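Local structure of Doc8: Type I dockerin repeat domain from family 9 glycoside hydrolase WP_009982745[Ruminococcus flavefaciens] (Ruminococcus flavefaciens FD-1, 5M2S) at residues G29-D34 against I39-I44; F55-N60 against Q68-G73; Q47-P52 against I82-A87. The protein probably anchors a family 9 glycoside hydrolase in the cellulosome, its calcium-binding dockerin repeats docking onto a cohesin module of a scaffolding protein. All coordinates share one frame; numbering follows the deposited sequence. Where two conformers were deposited one is given.

Contact 1: residues G29-D34 against I39-I44; sequences GDANCD and ISDAVI. With CA (calcium ion), chain G.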
ATOM      1  N   GLY B  29       4.323  14.548   9.908  1.00  6.30           N
ATOM      2  CA  GLY B  29       4.341  13.221   9.266  1.00  6.02           C
ATOM      3  C   GLY B  29       5.633  12.923   8.543  1.00  5.80           C
ATOM      4  O   GLY B  29       5.886  11.781   8.191  1.00  5.75           O
ATOM      5  N   ASP B  30       6.484  13.938   8.352  1.00  5.75           N
ATOM      6  CA  ASP B  30       7.679  13.759   7.523  1.00  5.41           C
ATOM      7  C   ASP B  30       8.854  13.221   8.336  1.00  5.34           C
ATOM      8  O   ASP B  30       9.888  13.889   8.526  1.00  5.31           O
ATOM      9  CB  ASP B  30       8.054  15.057   6.795  1.00  5.84           C
ATOM     10  CG  ASP B  30       9.134  14.865   5.763  1.00  6.09           C
ATOM     11  OD1 ASP B  30       9.399  13.690   5.343  1.00  5.80           O
ATOM     12  OD2 ASP B  30       9.741  15.927   5.388  1.00  6.70           O
ATOM     13  N   ALA B  31       8.689  11.966   8.755  1.00  5.14           N
ATOM     14  CA  ALA B  31       9.638  11.258   9.605  1.00  5.32           C
ATOM     15  C   ALA B  31      10.976  11.023   8.938  1.00  5.78           C
ATOM     16  O   ALA B  31      12.001  10.915   9.637  1.00  6.28           O
ATOM     17  CB  ALA B  31       9.014   9.964  10.096  1.00  5.24           C
ATOM     18  N   ASN B  32      10.995  10.935   7.605  1.00  5.89           N
ATOM     19  CA  ASN B  32      12.275  10.778   6.890  1.00  6.53           C
ATOM     20  C   ASN B  32      12.863  12.090   6.306  1.00  6.98           C
ATOM     21  O   ASN B  32      13.879  12.063   5.601  1.00  7.35           O
ATOM     22  CB  ASN B  32      12.186   9.670   5.843  1.00  6.36           C
ATOM     23  CG  ASN B  32      11.290  10.009   4.683  1.00  6.52           C
ATOM     24  OD1 ASN B  32      10.913  11.165   4.494  1.00  6.72           O
ATOM     25  ND2 ASN B  32      10.903   8.989   3.925  1.00  6.68           N
ATOM     26  N   CYS B  33      12.226  13.210   6.624  1.00  7.68           N
ATOM     27  CA  CYS B  33      12.708  14.548   6.251  1.00  8.60           C
ATOM     28  C   CYS B  33      13.031  14.726   4.768  1.00  9.38           C
ATOM     29  O   CYS B  33      14.029  15.399   4.411  1.00 10.39           O
ATOM     30  CB  CYS B  33      13.920  14.916   7.090  1.00  9.13           C
ATOM     31  SG  CYS B  33      13.585  14.956   8.861  1.00 10.37           S
ATOM     32  N   ASP B  34      12.161  14.212   3.911  1.00  8.57           N
ATOM     33  CA  ASP B  34      12.318  14.388   2.476  1.00  9.32           C
ATOM     34  C   ASP B  34      11.377  15.435   1.884  1.00  9.47           C
ATOM     35  O   ASP B  34      11.392  15.671   0.668  1.00 10.65           O
ATOM     36  CB  ASP B  34      12.218  13.045   1.752  1.00  8.89           C
ATOM     37  CG  ASP B  34      10.806  12.517   1.655  1.00  8.80           C
ATOM     38  OD1 ASP B  34       9.928  13.045   2.365  1.00  7.78           O
ATOM     39  OD2 ASP B  34      10.610  11.564   0.861  1.00  8.78           O
ATOM     40  N   ILE B  39       4.139   6.834   2.412  1.00  5.06           N
ATOM     41  CA  ILE B  39       4.183   5.615   3.204  1.00  4.72           C
ATOM     42  C   ILE B  39       5.594   5.313   3.673  1.00  4.82           C
ATOM     43  O   ILE B  39       5.760   4.568   4.642  1.00  4.48           O
ATOM     44  CB  ILE B  39       3.507   4.434   2.465  1.00  4.79           C
ATOM     45  CG1 ILE B  39       3.262   3.240   3.381  1.00  4.77           C
ATOM     46  CG2 ILE B  39       4.294   4.013   1.234  1.00  4.87           C
ATOM     47  CD1 ILE B  39       2.128   3.417   4.358  1.00  4.76           C
ATOM     48  N   SER B  40       6.621   5.883   3.022  1.00  4.86           N
ATOM     49  CA  SER B  40       8.011   5.688   3.508  1.00  4.99           C
ATOM     50  C   SER B  40       8.221   6.275   4.911  1.00  4.80           C
ATOM     51  O   SER B  40       9.104   5.850   5.691  1.00  4.49           O
ATOM     52  CB  SER B  40       9.089   6.268   2.558  1.00  5.27           C
ATOM     53  OG  SER B  40       9.392   5.393   1.457  1.00  5.60           O
ATOM     54  N   ASP B  41       7.414   7.274   5.236  1.00  4.57           N
ATOM     55  CA  ASP B  41       7.456   7.839   6.585  1.00  4.46           C
ATOM     56  C   ASP B  41       6.955   6.838   7.611  1.00  4.30           C
ATOM     57  O   ASP B  41       7.520   6.760   8.688  1.00  4.22           O
ATOM     58  CB  ASP B  41       6.677   9.158   6.606  1.00  4.45           C
ATOM     59  CG  ASP B  41       7.342  10.229   5.759  1.00  4.70           C
ATOM     60  OD1 ASP B  41       8.528  10.548   6.049  1.00  4.78           O
ATOM     61  OD2 ASP B  41       6.717  10.759   4.815  1.00  4.60           O
ATOM     62  N   ALA B  42       5.936   6.035   7.283  1.00  4.33           N
ATOM     63  CA  ALA B  42       5.524   4.972   8.177  1.00  4.47           C
ATOM     64  C   ALA B  42       6.593   3.885   8.283  1.00  4.62           C
ATOM     65  O   ALA B  42       6.877   3.379   9.379  1.00  4.84           O
ATOM     66  CB  ALA B  42       4.168   4.382   7.738  1.00  4.41           C
ATOM     67  N   VAL B  43       7.238   3.564   7.152  1.00  5.20           N
ATOM     68  CA  VAL B  43       8.335   2.606   7.159  1.00  5.19           C
ATOM     69  C   VAL B  43       9.454   3.034   8.124  1.00  5.57           C
ATOM     70  O   VAL B  43       9.913   2.237   8.949  1.00  5.61           O
ATOM     71  CB  VAL B  43       8.922   2.424   5.734  1.00  5.45           C
ATOM     72  CG1 VAL B  43      10.189   1.593   5.766  1.00  5.46           C
ATOM     73  CG2 VAL B  43       7.885   1.782   4.801  1.00  5.58           C
ATOM     74  N   ILE B  44       9.938   4.265   8.007  1.00  5.58           N
ATOM     75  CA  ILE B  44      11.077   4.639   8.841  1.00  5.90           C
ATOM     76  C   ILE B  44      10.749   4.578  10.358  1.00  5.91           C
ATOM     77  O   ILE B  44      11.600   4.188  11.173  1.00  5.44           O
ATOM     78  CB  ILE B  44      11.724   5.966   8.409  1.00  6.45           C
ATOM     79  CG1 ILE B  44      13.155   6.035   8.952  1.00  7.20           C
ATOM     80  CG2 ILE B  44      10.906   7.179   8.816  1.00  6.18           C
ATOM     81  CD1 ILE B  44      13.880   7.239   8.401  1.00  8.17           C
TER
HETATM   82 CA    CA G 202       8.724  11.950   4.050  1.00  5.93          CA
HETATM   83  O   HOH W   1       8.750  10.246   2.380  1.00  6.60           O

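Contact 2: residues F55-N60 against Q68-G73; sequences FGRNGN and QGELNG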
ATOM      1  N   PHE B  55      18.393   1.661  12.962  1.00  7.88           N
ATOM      2  CA  PHE B  55      17.541   2.669  12.341  1.00  7.64           C
ATOM      3  C   PHE B  55      17.002   3.749  13.285  1.00  7.23           C
ATOM      4  O   PHE B  55      16.270   4.648  12.834  1.00  6.90           O
ATOM      5  CB  PHE B  55      16.308   1.974  11.730  1.00  7.99           C
ATOM      6  CG  PHE B  55      16.604   1.115  10.531  1.00  8.75           C
ATOM      7  CD1 PHE B  55      17.080   1.689   9.353  1.00  9.24           C
ATOM      8  CD2 PHE B  55      16.384  -0.255  10.581  1.00  9.29           C
ATOM      9  CE1 PHE B  55      17.334   0.904   8.242  1.00 10.17           C
ATOM     10  CE2 PHE B  55      16.646  -1.053   9.477  1.00 10.01           C
ATOM     11  CZ  PHE B  55      17.127  -0.470   8.311  1.00 10.52           C
ATOM     12  N   GLY B  56      17.309   3.673  14.574  1.00  7.01           N
ATOM     13  CA  GLY B  56      16.892   4.722  15.503  1.00  6.96           C
ATOM     14  C   GLY B  56      17.699   6.011  15.413  1.00  6.92           C
ATOM     15  O   GLY B  56      18.538   6.167  14.522  1.00  6.94           O
ATOM     16  N   ARG B  57      17.428   6.941  16.333  1.00  6.93           N
ATOM     17  CA  ARG B  57      17.970   8.320  16.255  1.00  7.08           C
ATOM     18  C   ARG B  57      19.496   8.361  16.276  1.00  7.15           C
ATOM     19  O   ARG B  57      20.099   9.260  15.675  1.00  7.34           O
ATOM     20  CB  ARG B  57      17.385   9.213  17.363  1.00  7.39           C
ATOM     21  CG  ARG B  57      17.723   8.798  18.784  1.00  7.75           C
ATOM     22  CD  ARG B  57      17.109   9.735  19.813  1.00  7.99           C
ATOM     23  NE  ARG B  57      17.736  11.058  19.842  1.00  8.38           N
ATOM     24  CZ  ARG B  57      17.150  12.228  19.515  1.00  8.69           C
ATOM     25  NH1 ARG B  57      15.890  12.292  19.066  1.00  8.88           N
ATOM     26  NH2 ARG B  57      17.838  13.368  19.606  1.00  9.07           N
ATOM     27  N   ASN B  58      20.107   7.360  16.921  1.00  7.07           N
ATOM     28  CA  ASN B  58      21.556   7.209  16.930  1.00  7.58           C
ATOM     29  C   ASN B  58      22.038   5.958  16.193  1.00  8.08           C
ATOM     30  O   ASN B  58      23.100   5.377  16.499  1.00  8.36           O
ATOM     31  CB  ASN B  58      22.038   7.236  18.378  1.00  7.31           C
ATOM     32  CG  ASN B  58      21.626   8.510  19.075  1.00  7.27           C
ATOM     33  OD1 ASN B  58      21.692   9.569  18.469  1.00  7.27           O
ATOM     34  ND2 ASN B  58      21.184   8.417  20.317  1.00  6.95           N
ATOM     35  N   GLY B  59      21.272   5.557  15.191  1.00  8.57           N
ATOM     36  CA  GLY B  59      21.507   4.303  14.502  1.00  9.57           C
ATOM     37  C   GLY B  59      22.753   4.319  13.652  1.00 10.67           C
ATOM     38  O   GLY B  59      23.247   5.381  13.284  1.00 10.23           O
ATOM     39  N   ASN B  60      23.235   3.132  13.292  1.00 12.46           N
ATOM     40  CA  ASN B  60      24.388   3.045  12.411  1.00 15.50           C
ATOM     41  C   ASN B  60      24.118   2.994  10.926  1.00 15.82           C
ATOM     42  O   ASN B  60      25.061   3.082  10.148  1.00 18.63           O
ATOM     43  CB  ASN B  60      25.321   1.897  12.792  1.00 17.62           C
ATOM     44  CG  ASN B  60      24.617   0.589  12.967  1.00 21.39           C
ATOM     45  OD1 ASN B  60      23.665   0.255  12.261  1.00 21.92           O
ATOM     46  ND2 ASN B  60      25.107  -0.185  13.908  1.00 26.05           N
ATOM     47  N   GLN B  68      15.109  15.392  13.934  1.00  8.16           N
ATOM     48  CA  GLN B  68      14.073  16.196  13.304  1.00  9.07           C
ATOM     49  C   GLN B  68      12.958  15.278  12.820  1.00  7.91           C
ATOM     50  O   GLN B  68      11.759  15.601  12.957  1.00  7.35           O
ATOM     51  CB  GLN B  68      14.623  17.017  12.136  1.00 10.71           C
ATOM     52  CG  GLN B  68      13.571  17.916  11.500  1.00 12.48           C
ATOM     53  CD  GLN B  68      13.075  18.976  12.472  1.00 13.95           C
ATOM     54  OE1 GLN B  68      13.854  19.803  12.939  1.00 17.66           O
ATOM     55  NE2 GLN B  68      11.794  18.949  12.801  1.00 14.20           N
ATOM     56  N   GLY B  69      13.346  14.116  12.297  1.00  7.26           N
ATOM     57  CA  GLY B  69      12.374  13.132  11.857  1.00  7.10           C
ATOM     58  C   GLY B  69      11.480  12.628  12.998  1.00  6.74           C
ATOM     59  O   GLY B  69      10.267  12.401  12.807  1.00  6.55           O
ATOM     60  N   GLU B  70      12.054  12.436  14.183  1.00  6.74           N
ATOM     61  CA  GLU B  70      11.265  12.019  15.339  1.00  7.08           C
ATOM     62  C   GLU B  70      10.302  13.091  15.790  1.00  7.19           C
ATOM     63  O   GLU B  70       9.232  12.772  16.324  1.00  7.30           O
ATOM     64  CB  GLU B  70      12.151  11.589  16.506  1.00  7.51           C
ATOM     65  CG  GLU B  70      12.929  10.334  16.194  1.00  7.90           C
ATOM     66  CD  GLU B  70      13.533   9.686  17.412  1.00  8.48           C
ATOM     67  OE1 GLU B  70      13.883  10.427  18.360  1.00  8.78           O
ATOM     68  OE2 GLU B  70      13.608   8.433  17.412  1.00  9.77           O
ATOM     69  N   LEU B  71      10.683  14.352  15.651  1.00  7.20           N
ATOM     70  CA  LEU B  71       9.745  15.457  15.953  1.00  7.43           C
ATOM     71  C   LEU B  71       8.623  15.477  14.923  1.00  6.58           C
ATOM     72  O   LEU B  71       7.455  15.534  15.292  1.00  6.20           O
ATOM     73  CB  LEU B  71      10.429  16.820  15.978  1.00  8.56           C
ATOM     74  CG  LEU B  71      11.439  16.980  17.118  1.00  9.58           C
ATOM     75  CD1 LEU B  71      12.188  18.302  17.001  1.00 10.75           C
ATOM     76  CD2 LEU B  71      10.752  16.913  18.463  1.00 10.60           C
ATOM     77  N   ASN B  72       8.983  15.427  13.643  1.00  6.19           N
ATOM     78  CA  ASN B  72       7.974  15.441  12.580  1.00  5.93           C
ATOM     79  C   ASN B  72       7.011  14.265  12.634  1.00  5.43           C
ATOM     80  O   ASN B  72       5.829  14.381  12.303  1.00  5.52           O
ATOM     81  CB  ASN B  72       8.636  15.404  11.201  1.00  6.16           C
ATOM     82  CG  ASN B  72       9.405  16.669  10.875  1.00  6.62           C
ATOM     83  OD1 ASN B  72       9.283  17.706  11.542  1.00  7.43           O
ATOM     84  ND2 ASN B  72      10.196  16.591   9.814  1.00  6.74           N
ATOM     85  N   GLY B  73       7.539  13.123  13.026  1.00  4.96           N
ATOM     86  CA  GLY B  73       6.790  11.900  13.026  1.00  4.75           C
ATOM     87  C   GLY B  73       5.850  11.691  14.185  1.00  4.63           C
ATOM     88  O   GLY B  73       5.044  10.759  14.150  1.00  4.69           O
TER
HETATM   89  O   HOH W   2      15.375   6.358  18.279  1.00 10.95           O

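Contact 3: residues Q47-P52 against I82-A87; sequences QSLSNP and ITNADA. With CA (calcium ion), chain F.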
ATOM      1  N   GLN B  47      10.864   0.918  11.295  1.00  7.23           N
ATOM      2  CA  GLN B  47      12.238   0.438  11.321  1.00  7.19           C
ATOM      3  C   GLN B  47      12.955   0.918  12.561  1.00  7.10           C
ATOM      4  O   GLN B  47      13.685   0.124  13.208  1.00  6.93           O
ATOM      5  CB  GLN B  47      12.979   0.904  10.082  1.00  7.52           C
ATOM      6  CG  GLN B  47      12.491   0.256   8.804  1.00  7.81           C
ATOM      7  CD  GLN B  47      13.290   0.737   7.626  1.00  8.62           C
ATOM      8  OE1 GLN B  47      13.593   1.914   7.538  1.00  9.45           O
ATOM      9  NE2 GLN B  47      13.651  -0.176   6.726  1.00  8.99           N
ATOM     10  N   SER B  48      12.746   2.183  12.922  1.00  6.69           N
ATOM     11  CA  SER B  48      13.374   2.718  14.136  0.50  6.95           C
ATOM     12  C   SER B  48      12.948   1.934  15.366  1.00  7.36           C
ATOM     13  O   SER B  48      13.772   1.671  16.254  1.00  8.18           O
ATOM     14  CB  SER B  48      13.055   4.196  14.336  0.50  6.66           C
ATOM     15  OG  SER B  48      13.572   4.665  15.579  0.50  6.35           O
ATOM     16  N   LEU B  49      11.667   1.566  15.432  1.00  7.43           N
ATOM     17  CA  LEU B  49      11.143   0.819  16.567  1.00  8.04           C
ATOM     18  C   LEU B  49      11.609  -0.651  16.574  1.00  8.60           C
ATOM     19  O   LEU B  49      11.900  -1.212  17.643  1.00  9.25           O
ATOM     20  CB  LEU B  49       9.619   0.893  16.549  1.00  8.34           C
ATOM     21  CG  LEU B  49       9.060   2.302  16.838  1.00  8.85           C
ATOM     22  CD1 LEU B  49       7.576   2.359  16.544  1.00  9.07           C
ATOM     23  CD2 LEU B  49       9.349   2.723  18.260  1.00  9.69           C
ATOM     24  N   SER B  50      11.705  -1.244  15.396  1.00  8.79           N
ATOM     25  CA  SER B  50      12.049  -2.674  15.250  1.00  9.86           C
ATOM     26  C   SER B  50      13.536  -2.960  15.442  1.00  9.96           C
ATOM     27  O   SER B  50      13.892  -4.043  15.937  1.00 10.55           O
ATOM     28  CB  SER B  50      11.641  -3.178  13.857  1.00  9.99           C
ATOM     29  OG  SER B  50      10.239  -3.048  13.684  1.00 11.80           O
ATOM     30  N   ASN B  51      14.395  -2.001  15.082  1.00  9.47           N
ATOM     31  CA  ASN B  51      15.844  -2.179  15.182  1.00 10.00           C
ATOM     32  C   ASN B  51      16.514  -0.832  15.484  1.00  9.91           C
ATOM     33  O   ASN B  51      17.139  -0.222  14.617  1.00  9.59           O
ATOM     34  CB  ASN B  51      16.397  -2.837  13.915  1.00 10.95           C
ATOM     35  CG  ASN B  51      17.836  -3.273  14.071  1.00 12.40           C
ATOM     36  OD1 ASN B  51      18.486  -3.014  15.102  1.00 13.61           O
ATOM     37  ND2 ASN B  51      18.361  -3.939  13.034  1.00 13.28           N
ATOM     38  N   PRO B  52      16.349  -0.368  16.732  1.00  9.75           N
ATOM     39  CA  PRO B  52      16.848   0.961  17.114  1.00  9.73           C
ATOM     40  C   PRO B  52      18.356   1.103  16.887  1.00  9.77           C
ATOM     41  O   PRO B  52      18.797   2.186  16.552  1.00  9.02           O
ATOM     42  CB  PRO B  52      16.513   1.064  18.604  1.00  9.89           C
ATOM     43  CG  PRO B  52      15.484   0.035  18.857  1.00 10.04           C
ATOM     44  CD  PRO B  52      15.644  -1.044  17.835  1.00  9.97           C
ATOM     45  N   ILE B  82       7.818   8.684  19.568  1.00  5.73           N
ATOM     46  CA  ILE B  82       7.524   7.803  18.457  1.00  5.45           C
ATOM     47  C   ILE B  82       7.099   6.435  18.941  1.00  5.44           C
ATOM     48  O   ILE B  82       7.834   5.745  19.693  1.00  5.47           O
ATOM     49  CB  ILE B  82       8.715   7.710  17.495  1.00  5.54           C
ATOM     50  CG1 ILE B  82       9.007   9.078  16.865  1.00  5.49           C
ATOM     51  CG2 ILE B  82       8.446   6.646  16.433  1.00  5.58           C
ATOM     52  CD1 ILE B  82       7.910   9.627  15.957  1.00  5.67           C
ATOM     53  N   THR B  83       5.887   6.049  18.546  1.00  5.27           N
ATOM     54  CA  THR B  83       5.391   4.707  18.798  1.00  5.53           C
ATOM     55  C   THR B  83       4.751   4.156  17.525  1.00  5.67           C
ATOM     56  O   THR B  83       4.603   4.875  16.542  1.00  5.14           O
ATOM     57  CB  THR B  83       4.333   4.662  19.919  1.00  5.73           C
ATOM     58  OG1 THR B  83       3.069   5.165  19.455  1.00  5.58           O
ATOM     59  CG2 THR B  83       4.776   5.444  21.125  1.00  5.82           C
ATOM     60  N   ASN B  84       4.328   2.889  17.577  1.00  6.30           N
ATOM     61  CA  ASN B  84       3.664   2.259  16.425  0.70  7.19           C
ATOM     62  C   ASN B  84       2.476   3.093  15.932  1.00  6.19           C
ATOM     63  O   ASN B  84       2.215   3.187  14.725  1.00  5.72           O
ATOM     64  CB  ASN B  84       3.174   0.843  16.763  0.70  9.47           C
ATOM     65  CG  ASN B  84       4.289  -0.189  16.820  0.70 12.38           C
ATOM     66  OD1 ASN B  84       5.390   0.005  16.278  0.70 16.66           O
ATOM     67  ND2 ASN B  84       4.006  -1.324  17.477  0.70 15.42           N
ATOM     68  N   ALA B  85       1.747   3.703  16.868  1.00  5.69           N
ATOM     69  CA  ALA B  85       0.566   4.472  16.528  1.00  5.39           C
ATOM     70  C   ALA B  85       0.852   5.677  15.659  1.00  5.07           C
ATOM     71  O   ALA B  85      -0.036   6.150  14.942  1.00  4.78           O
ATOM     72  CB  ALA B  85      -0.157   4.903  17.793  1.00  5.49           C
ATOM     73  N   ASP B  86       2.081   6.195  15.697  1.00  4.72           N
ATOM     74  CA  ASP B  86       2.469   7.292  14.780  1.00  4.62           C
ATOM     75  C   ASP B  86       2.482   6.832  13.307  1.00  4.66           C
ATOM     76  O   ASP B  86       2.008   7.546  12.405  1.00  4.50           O
ATOM     77  CB  ASP B  86       3.816   7.868  15.204  1.00  4.58           C
ATOM     78  CG  ASP B  86       3.737   8.585  16.550  1.00  4.60           C
ATOM     79  OD1 ASP B  86       2.957   9.558  16.675  1.00  4.74           O
ATOM     80  OD2 ASP B  86       4.398   8.142  17.508  1.00  4.62           O
ATOM     81  N   ALA B  87       3.013   5.633  13.085  1.00  4.89           N
ATOM     82  CA  ALA B  87       3.002   5.017  11.752  1.00  4.80           C
ATOM     83  C   ALA B  87       1.583   4.771  11.291  1.00  4.90           C
ATOM     84  O   ALA B  87       1.231   5.099  10.159  1.00  4.86           O
ATOM     85  CB  ALA B  87       3.790   3.724  11.751  1.00  4.80           C
TER
HETATM   86 CA    CA F 201       3.472   9.757  19.141  1.00  4.62          CA
HETATM   87  O   HOH W   3       2.131   7.793  19.591  1.00  3.56           O

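Contact 1: residues G29-D34 against I39-I44
D41 on helix 39-50 shares a calcium ion with D30, N32 and D34 of the preceding loop, the F-hand (loop and helix) variant of the EF-hand found in type I dockerins. Three coordinating atoms are single oxygens from the loop, with D30 OD1 2.3 Å and N32 OD1 2.4 Å from the metal. D41 binds through both carboxylate oxygens, its plane nearly perpendicular to that of D30. Water 1 and the carbonyl O of I36 bring the ligands to seven.

Hydrogen bonds hold this set in place. N32 N donates to D41 OD1 over 2.9 Å, almost straight (165°), meeting that oxygen nearly along its C-O axis. Within the loop, D34 N reaches D30 OD1 on its syn lone pair at 3.2 Å, while D30 OD2 accepts from G35 N and D41 OD2 from D38 N. Water 1 receives N32 ND2 and donates to D34 OD2. With chi1 at 69°, N32 CG sits between its backbone N and carbonyl carbon, which brings OD1 to the metal; ND2 also bonds to the backbone of the partner protein's chain.

Apolar packing flanks the site: A31 CB rests 3.6 Å from I44 CG2, and I44 CD1 approaches N32 CB.

N32 OD1 and D41 OD1 lie only 2.9 Å apart without a hydrogen bond. Such crowding of oxygens, three aspartates among them, probably depends on the calcium charge.

Contact 2: residues F55-N60 against Q68-G73
R57 and E70 meet in a surface salt bridge that spans the connection between the two calcium-binding F-hand repeats of the dockerin. R57 NH1 donates to E70 OE1 over 2.8 Å with an N-H...O angle of 155°. The acceptor lies at the guanidinium edge, close to its plane, whereas the nitrogen approaches from above the carboxylate, 36° out of that plane. The two planes stand 48° apart, and a single N-H carries the bridge instead of a flat, paired one. The aliphatic part of R57 runs alongside: R57 CD passes 3.6 Å from E70 OE1, and R57 CB lies 3.9 Å from E70 OE2.

The second carboxylate oxygen is tied to the same residue through solvent. Water 2 accepts from R57 N at 2.9 Å and donates to E70 OE2, so the carboxylate is engaged by both the side chain and the backbone of R57.

Further out, the turn and the helix set these groups. R57 occupies the type I beta turn G56 to G59, closed by G59 N donating to G56 O at 2.9 Å. Its chain bends at chi3, which turns NH1 toward E70 OE1. E70 extends beyond CG from helix 67-72, and its side chain also touches I65. A crystal neighbour reaches R57, so its conformation may owe something to the lattice.

Two residues further along the helix, N72 ND2 bonds to T26 OG1 and to D30 O, fastening the helix to the first calcium loop. Q68 NE2 bonds to N24 O and also to N72 OD1 at 3.1 Å, approaching that oxygen from above its carbonyl plane.

Contact 3: residues Q47-P52 against I82-A87
The backbones of L49, near the end of helix 39-50, and T83, just ahead of helix 84-94, come closest with their CA atoms 7.3 Å apart, and no hydrogen bond crosses between the segments. L49 makes the close approaches. With CG anti to the carbonyl carbon (chi1 -68°), its two methyls reach the other backbone at different points: L49 CD1 lies 3.5 Å from T83 C and 3.4 Å from N84 N, while L49 CD2 lies 3.7 Å from I82 O. One branch thus packs over the T83-N84 peptide and the other against the preceding carbonyl. The N84 side chain also leans toward CD1, but it was modelled in two conformers and its exact approach is uncertain. The side chain of I82 is a looser neighbour and packs on I45 of the same helix as L49.

What L49 covers is a helix start fixed by a capping box. T83 N donates to D86 OD2 at 2.8 Å in a nearly straight bond (166°), using the anti lone pair of that oxygen. T83 OG1 also accepts, weakly, from A85 N at 3.3 Å.

D86 has a second task: D86 OD1 and OD2 both bind the calcium ion, each at 2.5 Å. D74, N76, N80 and G81 supply further ligands, and T83 OG1 hydrogen-bonds to the coordinated water 3 at 2.8 Å.

D86 OD2 takes a backbone N-H and a metal bond together, which links the cap of helix 84-94 directly to the second calcium loop, while L49 lies across the capped turn through van der Waals contact alone.

Contacts 1, 2 and 3 lie with their centres 10 to 11 Å apart, all within the dockerin domain. Along the chain contact 1 closes first; the connection bearing contact 2 then falls between the two segments of contact 3. Contacts 1 and 3 share helix 39-50, one near each end, and each includes ligands of a different calcium ion. Helix 67-72 of contact 2 touches both neighbours: N72 O lies 2.8 Å from G29 N, and E70 O packs 3.4 Å from I82 CD1. The order of loop, helix, connection, loop and helix is that of a duplicated F-hand, whose two calcium-loop contacts are joined through helix 39-50 and the 68-73 segment.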